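Local coordinates for sulfonate ABC transporter, periplasmic sulfonate-binding protein SsuA (Methylobacillus flagellatus, PDB 3UIF) that probably binds sulfonates or related sulfate esters in the periplasm and delivers them to an ABC transporter for uptake, at residues A34-L39 and I44-V49. Residues are numbered along the deposited sequence; the frame is centred on the assembly and turned at random.
Sequences AFPEEL and IKVEWV
F35 meets the six-membered end of the W48 indole. F35 CE2 lies 4.0 Å from W48 CH2, and the two ring planes are inclined to each other. F35 CG is anti to the backbone N (chi1 -179°), which puts the CD2-CE2 side of the phenyl ring beside W48 CH2. V30 of helix 26-32 touches both rings, and A224 of helix 215-233 also packs on F35. P36 packs on two strand residues. P36 CG comes to the edge of the indole, 4.2 Å from W48 CZ2. P36 CA is 3.7 Å from V46 CG1. The other methyl of V46, CG2, sits over the centre of one indole face, 3.6 Å above the plane. Helix 35-41 is part of the beta-alpha-beta crossover from strand 6-17 to the parallel strand 44-51, in one lobe of this periplasmic binding protein; the connection also takes in the short strand 20-23. The two segments run roughly antiparallel, at 148°. On strand 6-17, V8 and I10 touch I44 and V46. One turn along the helix from F35, L39 CD1 lies over one face of the phenyl ring, toward its rim. The L39 carbonyl O, near the end of the helix, accepts a hydrogen bond from I44 N at 2.9 Å, across the short link to the strand. Two branch ends, L39 CD2 and I44 CD1, meet at 4.1 Å, and helix 215-233 packs on both residues through I221 and I217.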
loop_
_atom_site.group_PDB
_atom_site.type_symbol
_atom_site.label_atom_id
_atom_site.label_comp_id
_atom_site.label_asym_id
_atom_site.label_seq_id
_atom_site.Cartn_x
_atom_site.Cartn_y
_atom_site.Cartn_z
ATOM N N ALA A 34 2.029 -16.654 12.719
ATOM C CA ALA A 34 2.404 -18.063 12.627
ATOM C C ALA A 34 3.165 -18.396 11.337
ATOM O O ALA A 34 3.613 -19.545 11.145
ATOM C CB ALA A 34 1.153 -18.921 12.732
ATOM N N PHE A 35 3.304 -17.383 10.471
ATOM C CA PHE A 35 3.970 -17.491 9.170
ATOM C C PHE A 35 5.391 -18.078 9.200
ATOM O O PHE A 35 5.656 -19.022 8.454
ATOM C CB PHE A 35 3.940 -16.112 8.499
ATOM C CG PHE A 35 4.567 -16.041 7.119
ATOM C CD1 PHE A 35 3.784 -16.171 5.980
ATOM C CD2 PHE A 35 5.926 -15.737 6.961
ATOM C CE1 PHE A 35 4.348 -16.043 4.712
ATOM C CE2 PHE A 35 6.493 -15.611 5.698
ATOM C CZ PHE A 35 5.702 -15.761 4.567
ATOM N N PRO A 36 6.317 -17.514 10.029
ATOM C CA PRO A 36 7.677 -18.092 10.027
ATOM C C PRO A 36 7.657 -19.564 10.379
ATOM O O PRO A 36 8.204 -20.380 9.631
ATOM C CB PRO A 36 8.406 -17.303 11.114
ATOM C CG PRO A 36 7.701 -15.991 11.161
ATOM C CD PRO A 36 6.252 -16.307 10.882
ATOM N N GLU A 37 6.977 -19.893 11.482
ATOM C CA GLU A 37 6.898 -21.262 11.980
ATOM C C GLU A 37 6.295 -22.256 10.985
ATOM O O GLU A 37 6.820 -23.355 10.824
ATOM C CB GLU A 37 6.177 -21.305 13.323
ATOM C CG GLU A 37 5.929 -22.709 13.875
ATOM C CD GLU A 37 7.193 -23.583 13.999
ATOM O OE1 GLU A 37 8.334 -23.055 14.042
ATOM O OE2 GLU A 37 7.040 -24.829 14.059
ATOM N N GLU A 38 5.220 -21.869 10.309
ATOM C CA GLU A 38 4.570 -22.729 9.313
ATOM C C GLU A 38 5.448 -23.018 8.100
ATOM O O GLU A 38 5.398 -24.124 7.518
ATOM C CB GLU A 38 3.252 -22.115 8.851
ATOM C CG GLU A 38 2.126 -22.227 9.877
ATOM C CD GLU A 38 0.815 -21.671 9.358
ATOM O OE1 GLU A 38 0.850 -20.842 8.408
ATOM O OE2 GLU A 38 -0.251 -22.068 9.890
ATOM N N LEU A 39 6.262 -22.035 7.719
ATOM C CA LEU A 39 7.230 -22.235 6.648
ATOM C C LEU A 39 8.377 -23.122 7.070
ATOM O O LEU A 39 8.914 -23.875 6.254
ATOM C CB LEU A 39 7.727 -20.903 6.106
ATOM C CG LEU A 39 6.633 -20.306 5.205
ATOM C CD1 LEU A 39 6.961 -18.874 4.813
ATOM C CD2 LEU A 39 6.411 -21.178 3.974
ATOM N N ILE A 44 11.555 -24.490 5.108
ATOM C CA ILE A 44 11.907 -23.135 4.712
ATOM C C ILE A 44 12.197 -22.257 5.922
ATOM O O ILE A 44 11.385 -22.162 6.843
ATOM C CB ILE A 44 10.789 -22.481 3.872
ATOM C CG1 ILE A 44 10.614 -23.229 2.549
ATOM C CG2 ILE A 44 11.094 -21.005 3.627
ATOM C CD1 ILE A 44 9.368 -22.863 1.767
ATOM N N LYS A 45 13.368 -21.626 5.905
ATOM C CA LYS A 45 13.715 -20.613 6.884
ATOM C C LYS A 45 13.605 -19.218 6.272
ATOM O O LYS A 45 14.398 -18.831 5.408
ATOM C CB LYS A 45 15.123 -20.844 7.439
ATOM C CG LYS A 45 15.560 -19.826 8.489
ATOM C CD LYS A 45 17.010 -20.070 8.890
ATOM C CE LYS A 45 17.515 -19.009 9.858
ATOM N NZ LYS A 45 18.908 -19.341 10.281
ATOM N N VAL A 46 12.616 -18.464 6.737
ATOM C CA VAL A 46 12.480 -17.083 6.330
ATOM C C VAL A 46 13.502 -16.248 7.077
ATOM O O VAL A 46 13.731 -16.453 8.267
ATOM C CB VAL A 46 11.042 -16.544 6.519
ATOM C CG1 VAL A 46 10.420 -17.109 7.790
ATOM C CG2 VAL A 46 11.008 -15.010 6.525
ATOM N N GLU A 47 14.142 -15.343 6.346
ATOM C CA GLU A 47 15.034 -14.366 6.928
ATOM C C GLU A 47 14.579 -12.964 6.567
ATOM O O GLU A 47 14.376 -12.642 5.399
ATOM C CB GLU A 47 16.448 -14.590 6.432
ATOM C CG GLU A 47 17.249 -15.541 7.288
ATOM C CD GLU A 47 18.697 -15.583 6.856
ATOM O OE1 GLU A 47 19.168 -14.544 6.323
ATOM O OE2 GLU A 47 19.352 -16.644 7.051
ATOM N N TRP A 48 14.422 -12.122 7.571
ATOM C CA TRP A 48 13.870 -10.809 7.327
ATOM C C TRP A 48 14.947 -9.841 6.984
ATOM O O TRP A 48 16.025 -9.879 7.559
ATOM C CB TRP A 48 13.082 -10.335 8.521
ATOM C CG TRP A 48 11.950 -11.257 8.877
ATOM C CD1 TRP A 48 11.853 -12.084 9.992
ATOM C CD2 TRP A 48 10.708 -11.489 8.117
ATOM N NE1 TRP A 48 10.673 -12.779 9.986
ATOM C CE2 TRP A 48 9.935 -12.473 8.893
ATOM C CE3 TRP A 48 10.172 -10.991 6.922
ATOM C CZ2 TRP A 48 8.684 -12.922 8.479
ATOM C CZ3 TRP A 48 8.910 -11.451 6.513
ATOM C CH2 TRP A 48 8.183 -12.394 7.276
ATOM N N VAL A 49 14.672 -8.996 5.997
ATOM C CA VAL A 49 15.549 -7.891 5.655
ATOM C C VAL A 49 14.738 -6.606 5.870
ATOM O O VAL A 49 14.129 -6.083 4.947
ATOM C CB VAL A 49 16.106 -8.007 4.210
ATOM C CG1 VAL A 49 17.117 -6.906 3.931
ATOM C CG2 VAL A 49 16.745 -9.378 3.980
#